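Local coordinates for 3-dehydroshikimate dehydratase (Bacillus anthracis, PDB 3DX5), which converts 3-dehydroshikimate to 3,4-dihydroxybenzoate with the help of one manganese ion per subunit, supplying a building block of the siderophore petrobactin, at residues H38-Y43 against A90-W95; T65-Y70 against N94-N99; T143-L148 against F173-E178; Y197-I202 against A250-F255. All coordinates share one frame; numbering follows the deposited sequence. Where two conformers were deposited one is given.

Interaction 1: residues H38-Y43 against A90-W95; sequences HAQNLY and AILANW
Ile-91 meets Tyr-43 with its CG2 branch, which lies 3.8 Å from CE1 of the phenol ring, near the outer end of that side chain. One residue on, Leu-92 points across the gap and its two methyls part ways. CD1 goes to Ala-39 and Gln-40, lying 4.0 Å from CB of Ala-39 and 3.5 Å from OE1 of Gln-40; the bend of Gln-40 at chi2 (67°) turns its amide back toward the other helix, where OE1 takes its hydrogen bond from NE2 of Gln-88. CD2 presses against the root of Tyr-43, 3.4 Å from its CB.

These are neighbouring outer helices of a TIM barrel, 36-45 and 79-96. Their axes pass 10.2 Å apart in the two short segments and make an angle of 77°, a steep crossing carried mostly by a few large side chains.

At Trp-95 the indole reaches over to the last turn of helix 36-45, with CZ3 only 3.4 Å from CA of Tyr-43 and the ring edge directed at the carbonyl carbon of Leu-42. The edge of the Tyr-43 ring turns toward the face of the six-membered ring of Trp-95 in an offset edge-to-face pair, with centroids 5.8 Å apart and planes at 74°. Beyond the two segments, Tyr-47 stacks on the same indole, and NE1 of Trp-95 makes a weak hydrogen bond to Glu-51.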
# COMPACT_ATOMS: atom_id res chain seq x y z
N HIS A 38 8.31 -1.88 6.27
CA HIS A 38 9.59 -1.43 5.76
C HIS A 38 10.77 -1.92 6.62
O HIS A 38 11.76 -2.41 6.07
CB HIS A 38 9.63 0.11 5.67
CG HIS A 38 8.77 0.67 4.57
ND1 HIS A 38 8.45 2.01 4.48
CD2 HIS A 38 8.16 0.07 3.52
CE1 HIS A 38 7.75 2.22 3.38
NE2 HIS A 38 7.54 1.05 2.79
N ALA A 39 10.66 -1.76 7.95
CA ALA A 39 11.65 -2.28 8.90
C ALA A 39 11.90 -3.79 8.67
O ALA A 39 13.05 -4.25 8.55
CB ALA A 39 11.15 -2.03 10.37
N GLN A 40 10.82 -4.57 8.61
CA GLN A 40 10.90 -6.02 8.48
C GLN A 40 11.56 -6.40 7.17
O GLN A 40 12.41 -7.29 7.12
CB GLN A 40 9.49 -6.62 8.55
CG GLN A 40 9.44 -8.16 8.27
CD GLN A 40 10.16 -9.00 9.36
OE1 GLN A 40 10.42 -8.52 10.47
NE2 GLN A 40 10.47 -10.24 9.03
N ASN A 41 11.15 -5.76 6.09
CA ASN A 41 11.75 -6.12 4.81
C ASN A 41 13.20 -5.69 4.66
O ASN A 41 13.96 -6.36 3.97
CB ASN A 41 10.88 -5.67 3.64
CG ASN A 41 9.62 -6.52 3.50
OD1 ASN A 41 8.49 -6.02 3.56
ND2 ASN A 41 9.82 -7.79 3.35
N LEU A 42 13.59 -4.59 5.30
CA LEU A 42 15.01 -4.21 5.30
C LEU A 42 15.83 -5.27 6.03
O LEU A 42 16.88 -5.71 5.54
CB LEU A 42 15.23 -2.84 5.95
CG LEU A 42 14.68 -1.64 5.15
CD1 LEU A 42 14.73 -0.37 6.04
CD2 LEU A 42 15.47 -1.42 3.85
N TYR A 43 15.33 -5.72 7.18
CA TYR A 43 15.98 -6.77 7.93
C TYR A 43 16.14 -8.06 7.13
O TYR A 43 17.21 -8.69 7.15
CB TYR A 43 15.19 -7.01 9.22
CG TYR A 43 15.65 -8.17 10.11
CD1 TYR A 43 16.54 -7.96 11.16
CD2 TYR A 43 15.12 -9.46 9.96
CE1 TYR A 43 16.91 -9.00 12.01
CE2 TYR A 43 15.49 -10.51 10.81
CZ TYR A 43 16.39 -10.27 11.82
OH TYR A 43 16.77 -11.31 12.65
N ALA A 90 10.49 -6.38 18.56
CA ALA A 90 11.51 -6.07 19.55
C ALA A 90 12.90 -6.30 18.95
O ALA A 90 13.83 -5.54 19.22
CB ALA A 90 11.29 -6.93 20.82
N ILE A 91 13.04 -7.34 18.14
CA ILE A 91 14.29 -7.55 17.40
C ILE A 91 14.62 -6.35 16.45
O ILE A 91 15.76 -5.79 16.45
CB ILE A 91 14.25 -8.89 16.61
CG1 ILE A 91 14.44 -10.04 17.59
CG2 ILE A 91 15.32 -8.90 15.51
CD1 ILE A 91 14.28 -11.45 17.00
N LEU A 92 13.62 -5.96 15.65
CA LEU A 92 13.75 -4.81 14.75
C LEU A 92 14.05 -3.52 15.52
O LEU A 92 14.95 -2.77 15.14
CB LEU A 92 12.49 -4.65 13.86
CG LEU A 92 12.12 -5.82 12.95
CD1 LEU A 92 10.81 -5.53 12.27
CD2 LEU A 92 13.20 -6.12 11.87
N ALA A 93 13.34 -3.26 16.61
CA ALA A 93 13.59 -2.03 17.40
C ALA A 93 15.01 -2.00 17.95
O ALA A 93 15.64 -0.96 17.99
CB ALA A 93 12.57 -1.88 18.53
N ASN A 94 15.50 -3.16 18.39
CA ASN A 94 16.87 -3.28 18.82
C ASN A 94 17.84 -2.92 17.69
O ASN A 94 18.76 -2.14 17.89
CB ASN A 94 17.15 -4.69 19.34
CG ASN A 94 18.43 -4.74 20.14
OD1 ASN A 94 19.44 -5.30 19.71
ND2 ASN A 94 18.41 -4.09 21.27
N TRP A 95 17.60 -3.46 16.49
CA TRP A 95 18.51 -3.23 15.39
C TRP A 95 18.48 -1.75 14.97
O TRP A 95 19.53 -1.12 14.74
CB TRP A 95 18.12 -4.13 14.22
CG TRP A 95 19.02 -4.03 13.02
CD1 TRP A 95 20.39 -3.97 13.02
CD2 TRP A 95 18.61 -4.04 11.65
NE1 TRP A 95 20.85 -3.95 11.72
CE2 TRP A 95 19.78 -4.00 10.86
CE3 TRP A 95 17.36 -4.12 11.01
CZ2 TRP A 95 19.75 -3.98 9.45
CZ3 TRP A 95 17.31 -4.09 9.60
CH2 TRP A 95 18.51 -4.04 8.84

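Interaction 2: residues T65-Y70 against N94-N99; sequences TMISDY and NWFKTN. With DHB (3,4-dihydroxybenzoic acid), chain D.
In the beta-alpha-beta unit formed by strand 64-68, helix 79-96 and strand 100-103, Ile-67 and Thr-98 meet where the helix has ended and the chain returns to the sheet. A Schellman motif closes the helix, with Lys-97 at positive phi (59°), and the turn delivers Thr-98 to the strand. Its CG2 methyl packs on the longer branch of Ile-67, 3.8 Å from CD1, while the ring of Phe-96 touches that same CD1 more loosely, its CD2 being 4.4 Å away.

Thr-98 places OG1 opposite its own amide nitrogen (chi1 178°), which turns the hydroxyl to the strand backbone, 3.2 Å from O of Thr-65; N of Lys-100 makes a weak hydrogen bond to OG1 of Thr-98. A water accepts a bond from N of Asn-99 at 3.3 Å and gives a weak one to O of Thr-65.

Further along, the strand runs out into the active site. OD2 of Asp-69 uses its anti lone pair to accept a 2.7 Å bond from N of Tyr-70, and Lys-85 forms a salt bridge with this carboxylate. The phenol of Tyr-70 donates to the carboxylate oxygen O1 of the bound dihydroxybenzoate, which lies at the ring edge, with 2.5 Å between OH and O1. Because Trp-35 NE1 also bonds this hydroxyl, the phenol is probably polarised, consistent with so short a bond.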
# COMPACT_ATOMS: atom_id res chain seq x y z
N THR A 65 12.81 7.09 15.10
CA THR A 65 12.04 7.60 16.25
C THR A 65 11.10 6.55 16.85
O THR A 65 10.74 6.61 18.05
CB THR A 65 11.20 8.90 15.90
OG1 THR A 65 10.07 8.56 15.07
CG2 THR A 65 12.03 9.91 15.13
N MSE A 66 10.69 5.59 16.01
CA MSE A 66 9.60 4.68 16.33
C MSE A 66 9.43 3.75 15.14
O MSE A 66 9.71 4.14 14.00
CB MSE A 66 8.31 5.49 16.53
CG MSE A 66 7.05 4.66 16.88
SE MSE A 66 5.66 5.81 17.71
CE MSE A 66 5.20 6.92 16.16
N ILE A 67 8.97 2.54 15.42
CA ILE A 67 8.48 1.67 14.35
C ILE A 67 6.96 1.63 14.46
O ILE A 67 6.41 1.35 15.55
CB ILE A 67 9.07 0.27 14.48
CG1 ILE A 67 10.59 0.36 14.22
CG2 ILE A 67 8.38 -0.67 13.51
CD1 ILE A 67 11.37 -0.83 14.70
N SER A 68 6.28 1.89 13.35
CA SER A 68 4.83 2.03 13.38
C SER A 68 4.13 0.86 12.69
O SER A 68 4.30 0.63 11.49
CB SER A 68 4.42 3.39 12.83
OG SER A 68 5.15 4.39 13.52
N ASP A 69 3.36 0.11 13.47
CA ASP A 69 2.81 -1.12 12.98
C ASP A 69 1.37 -1.27 13.44
O ASP A 69 0.70 -0.26 13.69
CB ASP A 69 3.72 -2.29 13.41
CG ASP A 69 3.72 -3.43 12.37
OD1 ASP A 69 4.82 -3.85 11.94
OD2 ASP A 69 2.61 -3.91 11.97
N TYR A 70 0.89 -2.51 13.54
CA TYR A 70 -0.52 -2.82 13.75
C TYR A 70 -0.51 -4.14 14.49
O TYR A 70 -0.03 -5.13 13.96
CB TYR A 70 -1.26 -3.02 12.38
CG TYR A 70 -0.96 -1.90 11.36
CD1 TYR A 70 -1.78 -0.76 11.28
CD2 TYR A 70 0.17 -1.98 10.51
CE1 TYR A 70 -1.48 0.29 10.37
CE2 TYR A 70 0.48 -0.93 9.64
CZ TYR A 70 -0.35 0.19 9.58
OH TYR A 70 -0.04 1.22 8.69
N ASN A 94 15.50 -3.16 18.39
CA ASN A 94 16.87 -3.28 18.82
C ASN A 94 17.84 -2.92 17.69
O ASN A 94 18.76 -2.14 17.89
CB ASN A 94 17.15 -4.69 19.34
CG ASN A 94 18.43 -4.74 20.14
OD1 ASN A 94 19.44 -5.30 19.71
ND2 ASN A 94 18.41 -4.09 21.27
N TRP A 95 17.60 -3.46 16.49
CA TRP A 95 18.51 -3.23 15.39
C TRP A 95 18.48 -1.75 14.97
O TRP A 95 19.53 -1.12 14.74
CB TRP A 95 18.12 -4.13 14.22
CG TRP A 95 19.02 -4.03 13.02
CD1 TRP A 95 20.39 -3.97 13.02
CD2 TRP A 95 18.61 -4.04 11.65
NE1 TRP A 95 20.85 -3.95 11.72
CE2 TRP A 95 19.78 -4.00 10.86
CE3 TRP A 95 17.36 -4.12 11.01
CZ2 TRP A 95 19.75 -3.98 9.45
CZ3 TRP A 95 17.31 -4.09 9.60
CH2 TRP A 95 18.51 -4.04 8.84
N PHE A 96 17.28 -1.19 14.88
CA PHE A 96 17.11 0.20 14.49
C PHE A 96 17.36 1.22 15.60
O PHE A 96 17.34 2.43 15.35
CB PHE A 96 15.72 0.41 13.88
CG PHE A 96 15.60 -0.12 12.46
CD1 PHE A 96 16.25 0.53 11.39
CD2 PHE A 96 14.91 -1.28 12.21
CE1 PHE A 96 16.14 0.05 10.08
CE2 PHE A 96 14.80 -1.80 10.91
CZ PHE A 96 15.42 -1.12 9.83
N LYS A 97 17.61 0.72 16.81
CA LYS A 97 17.84 1.54 18.00
C LYS A 97 16.67 2.49 18.38
O LYS A 97 16.86 3.67 18.61
CB LYS A 97 19.18 2.26 17.94
CG LYS A 97 20.36 1.26 17.70
CD LYS A 97 21.70 1.94 17.90
CE LYS A 97 22.90 0.98 17.65
NZ LYS A 97 24.19 1.71 17.77
N THR A 98 15.47 1.95 18.45
CA THR A 98 14.34 2.74 18.87
C THR A 98 13.70 2.00 20.05
O THR A 98 13.80 0.78 20.14
CB THR A 98 13.32 3.01 17.69
OG1 THR A 98 12.21 3.76 18.18
CG2 THR A 98 12.74 1.73 17.09
N ASN A 99 13.08 2.73 20.97
CA ASN A 99 12.38 2.11 22.08
C ASN A 99 10.86 2.28 21.98
O ASN A 99 10.17 2.15 23.01
CB ASN A 99 12.90 2.66 23.42
CG ASN A 99 12.54 4.14 23.63
OD1 ASN A 99 12.13 4.85 22.70
ND2 ASN A 99 12.65 4.59 24.87
C1 DHB D . -2.50 5.36 9.37
C2 DHB D . -2.32 6.45 10.22
C3 DHB D . -3.21 7.53 10.19
O3 DHB D . -3.10 8.63 11.00
C4 DHB D . -4.35 7.46 9.27
O4 DHB D . -5.20 8.52 9.28
C5 DHB D . -4.54 6.35 8.45
C6 DHB D . -3.60 5.31 8.51
C DHB D . -1.49 4.22 9.41
O1 DHB D . -1.60 3.20 8.73
O2 DHB D . -0.43 4.32 10.21
O HOH W 1 13.39 5.83 20.00

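Interaction 3: residues T143-L148 against F173-E178; sequences THPNTL and FLHIWE. With DHB (3,4-dihydroxybenzoic acid), chain D.
Hydroxyl oxygen O3 of the bound dihydroxybenzoate is where His-144 and His-175 converge. NE2 of His-144 lies 2.9 Å from O3, which sits at the edge of that ring, whereas NE2 of His-175 gives O3 a weak bond of 3.4 Å; Lys-200 and the manganese ion grip the same oxygen. The stronger bond of His-175 is to the neighbouring hydroxyl, with 2.8 Å between NE2 and O4.

The two imidazoles run side by side in the same direction, but their planes are turned 61° against each other, and they come closest at their CD2 atoms, 3.4 Å apart. With CG opposite the carbonyl carbon (chi1 -66°), His-175 swings its ring toward the loop, where CD of Pro-145 covers one face, 3.3 Å from ND1. That nitrogen donates to OE1 of Glu-178, one helical turn on, over 2.8 Å and nearly straight at 166°. OE1 lies in the imidazole plane, so the bond restrains the rotation of the ring and leaves NE2 facing the ligand. CG of Pro-145 also lies 3.5 Å from OE1 of Glu-178.

Behind the histidines, OG1 of Thr-143 rests against CG1 of Ile-176 and bonds the backbone N of Asp-172. Active-site residues carried just beyond the C-terminal ends of the strands, here 138-142 and 167-172, are the hallmark of TIM-barrel enzymes; His-144 is the inferred proton acceptor and His-175 binds substrate.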
# COMPACT_ATOMS: atom_id res chain seq x y z
N THR A 143 -4.05 8.04 18.65
CA THR A 143 -5.42 8.55 18.73
C THR A 143 -6.04 8.53 17.30
O THR A 143 -5.54 9.20 16.38
CB THR A 143 -5.45 9.97 19.32
OG1 THR A 143 -4.53 10.77 18.58
CG2 THR A 143 -5.00 9.99 20.84
N HIS A 144 -7.09 7.74 17.14
CA HIS A 144 -7.69 7.42 15.84
C HIS A 144 -9.19 7.17 15.90
O HIS A 144 -9.65 6.53 16.85
CB HIS A 144 -7.08 6.12 15.31
CG HIS A 144 -6.34 6.32 14.04
ND1 HIS A 144 -6.65 5.64 12.88
CD2 HIS A 144 -5.36 7.20 13.73
CE1 HIS A 144 -5.83 6.04 11.93
NE2 HIS A 144 -5.04 6.99 12.42
N PRO A 145 -9.95 7.69 14.89
CA PRO A 145 -11.37 7.35 14.79
C PRO A 145 -11.53 5.83 14.57
O PRO A 145 -10.59 5.15 14.11
CB PRO A 145 -11.85 8.15 13.57
CG PRO A 145 -10.58 8.31 12.73
CD PRO A 145 -9.48 8.48 13.73
N ASN A 146 -12.68 5.29 14.95
CA ASN A 146 -12.93 3.85 14.75
C ASN A 146 -11.98 2.95 15.54
O ASN A 146 -11.65 1.85 15.10
CB ASN A 146 -12.99 3.50 13.23
CG ASN A 146 -14.02 4.38 12.50
OD1 ASN A 146 -13.69 5.14 11.57
ND2 ASN A 146 -15.24 4.36 12.99
N THR A 147 -11.51 3.45 16.68
CA THR A 147 -10.71 2.67 17.63
C THR A 147 -11.16 3.05 19.05
O THR A 147 -12.01 3.93 19.20
CB THR A 147 -9.19 2.90 17.50
OG1 THR A 147 -8.85 4.16 18.08
CG2 THR A 147 -8.70 2.83 16.03
N LEU A 148 -10.58 2.43 20.07
CA LEU A 148 -10.88 2.81 21.46
C LEU A 148 -10.39 4.21 21.82
O LEU A 148 -10.86 4.84 22.79
CB LEU A 148 -10.33 1.78 22.45
CG LEU A 148 -11.12 0.43 22.49
CD1 LEU A 148 -10.24 -0.67 23.07
CD2 LEU A 148 -12.44 0.52 23.28
N PHE A 173 -3.00 14.97 16.14
CA PHE A 173 -3.85 16.13 16.35
C PHE A 173 -5.03 16.27 15.40
O PHE A 173 -6.12 16.67 15.83
CB PHE A 173 -3.01 17.42 16.31
CG PHE A 173 -2.17 17.60 17.54
CD1 PHE A 173 -2.75 18.01 18.74
CD2 PHE A 173 -0.80 17.32 17.50
CE1 PHE A 173 -1.96 18.19 19.89
CE2 PHE A 173 -0.01 17.50 18.63
CZ PHE A 173 -0.58 17.93 19.82
N LEU A 174 -4.83 15.97 14.13
CA LEU A 174 -5.95 15.92 13.19
C LEU A 174 -7.10 15.04 13.72
O LEU A 174 -8.26 15.46 13.74
CB LEU A 174 -5.47 15.39 11.81
CG LEU A 174 -6.48 15.38 10.63
CD1 LEU A 174 -7.49 14.21 10.79
CD2 LEU A 174 -7.17 16.73 10.51
N HIS A 175 -6.79 13.81 14.12
CA HIS A 175 -7.83 12.92 14.58
C HIS A 175 -8.45 13.35 15.88
O HIS A 175 -9.62 13.10 16.12
CB HIS A 175 -7.33 11.47 14.64
CG HIS A 175 -7.03 10.93 13.28
ND1 HIS A 175 -7.95 10.98 12.25
CD2 HIS A 175 -5.90 10.39 12.75
CE1 HIS A 175 -7.41 10.46 11.15
NE2 HIS A 175 -6.17 10.10 11.43
N ILE A 176 -7.66 13.99 16.72
CA ILE A 176 -8.16 14.53 17.96
C ILE A 176 -9.18 15.64 17.66
O ILE A 176 -10.29 15.63 18.20
CB ILE A 176 -6.94 15.01 18.83
CG1 ILE A 176 -6.57 13.90 19.80
CG2 ILE A 176 -7.21 16.32 19.55
CD1 ILE A 176 -7.69 13.51 20.79
N TRP A 177 -8.82 16.54 16.75
CA TRP A 177 -9.71 17.61 16.30
C TRP A 177 -11.02 17.05 15.69
O TRP A 177 -12.12 17.53 15.99
CB TRP A 177 -8.97 18.47 15.29
CG TRP A 177 -9.82 19.55 14.75
CD1 TRP A 177 -10.05 20.78 15.32
CD2 TRP A 177 -10.59 19.52 13.55
NE1 TRP A 177 -10.91 21.51 14.53
CE2 TRP A 177 -11.25 20.76 13.44
CE3 TRP A 177 -10.76 18.56 12.54
CZ2 TRP A 177 -12.09 21.07 12.36
CZ3 TRP A 177 -11.60 18.87 11.47
CH2 TRP A 177 -12.25 20.11 11.39
N GLU A 178 -10.88 16.03 14.86
CA GLU A 178 -12.00 15.32 14.25
C GLU A 178 -12.97 14.83 15.31
O GLU A 178 -14.15 14.88 15.08
CB GLU A 178 -11.46 14.14 13.42
CG GLU A 178 -12.49 13.12 12.92
CD GLU A 178 -11.86 12.10 11.95
OE1 GLU A 178 -10.68 11.72 12.12
OE2 GLU A 178 -12.52 11.72 10.98
C1 DHB D . -2.50 5.36 9.37
C2 DHB D . -2.32 6.45 10.22
C3 DHB D . -3.21 7.53 10.19
O3 DHB D . -3.10 8.63 11.00
C4 DHB D . -4.35 7.46 9.27
O4 DHB D . -5.20 8.52 9.28
C5 DHB D . -4.54 6.35 8.45
C6 DHB D . -3.60 5.31 8.51
C DHB D . -1.49 4.22 9.41
O1 DHB D . -1.60 3.20 8.73
O2 DHB D . -0.43 4.32 10.21

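Interaction 4: residues Y197-I202 against A250-F255; sequences YHFKNI and ASLEWF. With MN (manganese (II) ion), chain B; DHB (3,4-dihydroxybenzoic acid), chain D.
Phe-199 carries CB of Ala-250 on one face of its ring, a CH-pi contact 3.6 Å from the centroid and 15° off the ring normal. On the other side of the sheet, CG of Glu-253 lies over one face of the His-198 imidazole, while O3 of the bound dihydroxybenzoate sits at its edge. The ring of Phe-255 has CE of Lys-200 at its edge and touches the ligand ring obliquely.

The backbone is that of two adjacent parallel strands in a TIM barrel, inclined at 30° over the short segments. Ser-251 sits at the centre of the ladder: its N donates to O of Tyr-197 at 3.0 Å, and its O accepts from N of Phe-199 at 2.8 Å. A third bond, from Glu-253 N to O of Phe-199, extends the pairing to the C-terminal strand ends, where Glu-253 centres an inverse gamma turn.

Manganese explains why His-198 and Glu-253 crowd together without a hydrogen bond. ND1 of His-198 binds it at 2.3 Å, and OE1 and OE2 of Glu-253 chelate it at 2.4 Å each, with ring and carboxylate planes 59° apart. Glu-142 and Asp-172 complete the protein ligands, and Glu-33 in the second shell bonds both His-198 and Ser-251.

Lys-200 runs alongside Glu-253, and the bend at its last torsion brings the ammonium in among three oxygen partners. NZ makes a salt-bridge hydrogen bond to OE1 of Glu-253 from above the carboxylate plane at 2.8 Å, a second salt bridge to Asp-172, and donates to O3 of the ligand, again at 2.8 Å.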
# COMPACT_ATOMS: atom_id res chain seq x y z
N TYR A 197 4.27 12.66 18.33
CA TYR A 197 3.11 13.29 17.66
C TYR A 197 3.05 12.91 16.18
O TYR A 197 4.07 12.58 15.59
CB TYR A 197 3.15 14.82 17.70
CG TYR A 197 3.53 15.39 19.04
CD1 TYR A 197 2.58 15.52 20.05
CD2 TYR A 197 4.86 15.80 19.30
CE1 TYR A 197 2.92 16.03 21.30
CE2 TYR A 197 5.20 16.33 20.53
CZ TYR A 197 4.22 16.43 21.53
OH TYR A 197 4.55 16.96 22.76
N HIS A 198 1.86 13.01 15.61
CA HIS A 198 1.62 13.04 14.16
C HIS A 198 1.00 14.38 13.83
O HIS A 198 0.03 14.78 14.49
CB HIS A 198 0.65 11.92 13.74
CG HIS A 198 1.32 10.60 13.53
ND1 HIS A 198 0.64 9.47 13.08
CD2 HIS A 198 2.61 10.22 13.69
CE1 HIS A 198 1.49 8.47 12.97
NE2 HIS A 198 2.70 8.90 13.33
N PHE A 199 1.53 15.05 12.81
CA PHE A 199 1.00 16.32 12.35
C PHE A 199 0.49 16.14 10.91
O PHE A 199 1.28 15.85 10.00
CB PHE A 199 2.13 17.37 12.26
CG PHE A 199 2.57 17.99 13.60
CD1 PHE A 199 2.10 17.52 14.82
CD2 PHE A 199 3.54 18.99 13.60
CE1 PHE A 199 2.54 18.09 16.03
CE2 PHE A 199 3.98 19.58 14.80
CZ PHE A 199 3.47 19.12 16.02
N LYS A 200 -0.80 16.31 10.68
CA LYS A 200 -1.30 16.40 9.30
C LYS A 200 -2.52 17.31 9.34
O LYS A 200 -3.04 17.60 10.43
CB LYS A 200 -1.59 15.00 8.68
CG LYS A 200 -2.63 14.12 9.45
CD LYS A 200 -2.89 12.81 8.66
CE LYS A 200 -3.96 11.91 9.33
NZ LYS A 200 -3.52 11.41 10.68
N ASN A 201 -3.00 17.76 8.19
CA ASN A 201 -4.12 18.71 8.18
C ASN A 201 -5.06 18.40 7.03
O ASN A 201 -4.71 17.65 6.11
CB ASN A 201 -3.61 20.16 8.08
CG ASN A 201 -4.50 21.14 8.85
OD1 ASN A 201 -5.66 20.82 9.18
ND2 ASN A 201 -3.97 22.33 9.15
N ILE A 202 -6.23 19.02 7.04
CA ILE A 202 -7.21 18.77 5.99
C ILE A 202 -7.82 20.12 5.65
O ILE A 202 -7.88 21.00 6.54
CB ILE A 202 -8.28 17.74 6.47
CG1 ILE A 202 -9.09 17.21 5.32
CG2 ILE A 202 -9.24 18.35 7.53
CD1 ILE A 202 -8.37 16.15 4.50
N ALA A 250 7.76 15.10 16.30
CA ALA A 250 6.51 15.24 15.57
C ALA A 250 6.76 14.79 14.17
O ALA A 250 7.59 15.38 13.47
CB ALA A 250 6.01 16.73 15.59
N SER A 251 6.04 13.76 13.72
CA SER A 251 6.15 13.32 12.33
C SER A 251 5.23 14.13 11.41
O SER A 251 4.07 14.36 11.76
CB SER A 251 5.74 11.85 12.21
OG SER A 251 6.85 11.03 12.51
N LEU A 252 5.72 14.50 10.22
CA LEU A 252 4.90 15.12 9.20
C LEU A 252 4.24 13.98 8.43
O LEU A 252 4.81 13.44 7.47
CB LEU A 252 5.74 16.03 8.25
CG LEU A 252 6.55 17.12 8.98
CD1 LEU A 252 7.25 18.03 7.97
CD2 LEU A 252 5.65 17.94 9.97
N GLU A 253 3.05 13.58 8.89
CA GLU A 253 2.40 12.39 8.36
C GLU A 253 1.66 12.71 7.08
O GLU A 253 0.41 12.85 7.08
CB GLU A 253 1.40 11.85 9.38
CG GLU A 253 0.97 10.40 9.10
CD GLU A 253 -0.03 9.89 10.14
OE1 GLU A 253 -0.80 10.72 10.66
OE2 GLU A 253 -0.02 8.66 10.43
N TRP A 254 2.39 12.79 5.98
CA TRP A 254 1.79 13.11 4.69
C TRP A 254 1.36 11.87 3.93
O TRP A 254 2.18 10.97 3.67
CB TRP A 254 2.79 13.91 3.83
CG TRP A 254 2.26 14.35 2.50
CD1 TRP A 254 2.69 13.95 1.27
CD2 TRP A 254 1.21 15.31 2.27
NE1 TRP A 254 1.98 14.58 0.29
CE2 TRP A 254 1.07 15.44 0.86
CE3 TRP A 254 0.39 16.07 3.11
CZ2 TRP A 254 0.12 16.28 0.27
CZ3 TRP A 254 -0.56 16.95 2.52
CH2 TRP A 254 -0.68 17.05 1.10
N PHE A 255 0.09 11.80 3.56
CA PHE A 255 -0.44 10.66 2.83
C PHE A 255 -0.75 11.03 1.36
O PHE A 255 -1.24 10.20 0.61
CB PHE A 255 -1.72 10.17 3.50
CG PHE A 255 -1.48 9.48 4.82
CD1 PHE A 255 -0.49 8.50 4.94
CD2 PHE A 255 -2.27 9.78 5.92
CE1 PHE A 255 -0.29 7.82 6.10
CE2 PHE A 255 -2.09 9.10 7.13
CZ PHE A 255 -1.08 8.12 7.22
MN MN B . -1.46 9.13 12.26
C1 DHB D . -2.50 5.36 9.37
C2 DHB D . -2.32 6.45 10.22
C3 DHB D . -3.21 7.53 10.19
O3 DHB D . -3.10 8.63 11.00
C4 DHB D . -4.35 7.46 9.27
O4 DHB D . -5.20 8.52 9.28
C5 DHB D . -4.54 6.35 8.45
C6 DHB D . -3.60 5.31 8.51
C DHB D . -1.49 4.22 9.41
O1 DHB D . -1.60 3.20 8.73
O2 DHB D . -0.43 4.32 10.21

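Overall arrangement
The four contacts run from the outside of the barrel to its catalytic mouth. Interactions 1 and 2 share Asn-94 and Trp-95 on helix 79-96; their centres are about 7 Å apart and they touch, Ile-67 CD1 lying 3.7 Å from Ala-93 N. Interactions 2, 3 and 4 all touch the dihydroxybenzoate, interaction 2 at its carboxylate and the others mainly at its hydroxyl end. The centres of interactions 3 and 4 are about 13 Å apart, and NE2 of His-175 approaches NZ of Lys-200 to 3.1 Å beside the ligand. Interaction 1 takes no part in the pocket: the side chain of Ala-39 is about 13 Å from the bound product.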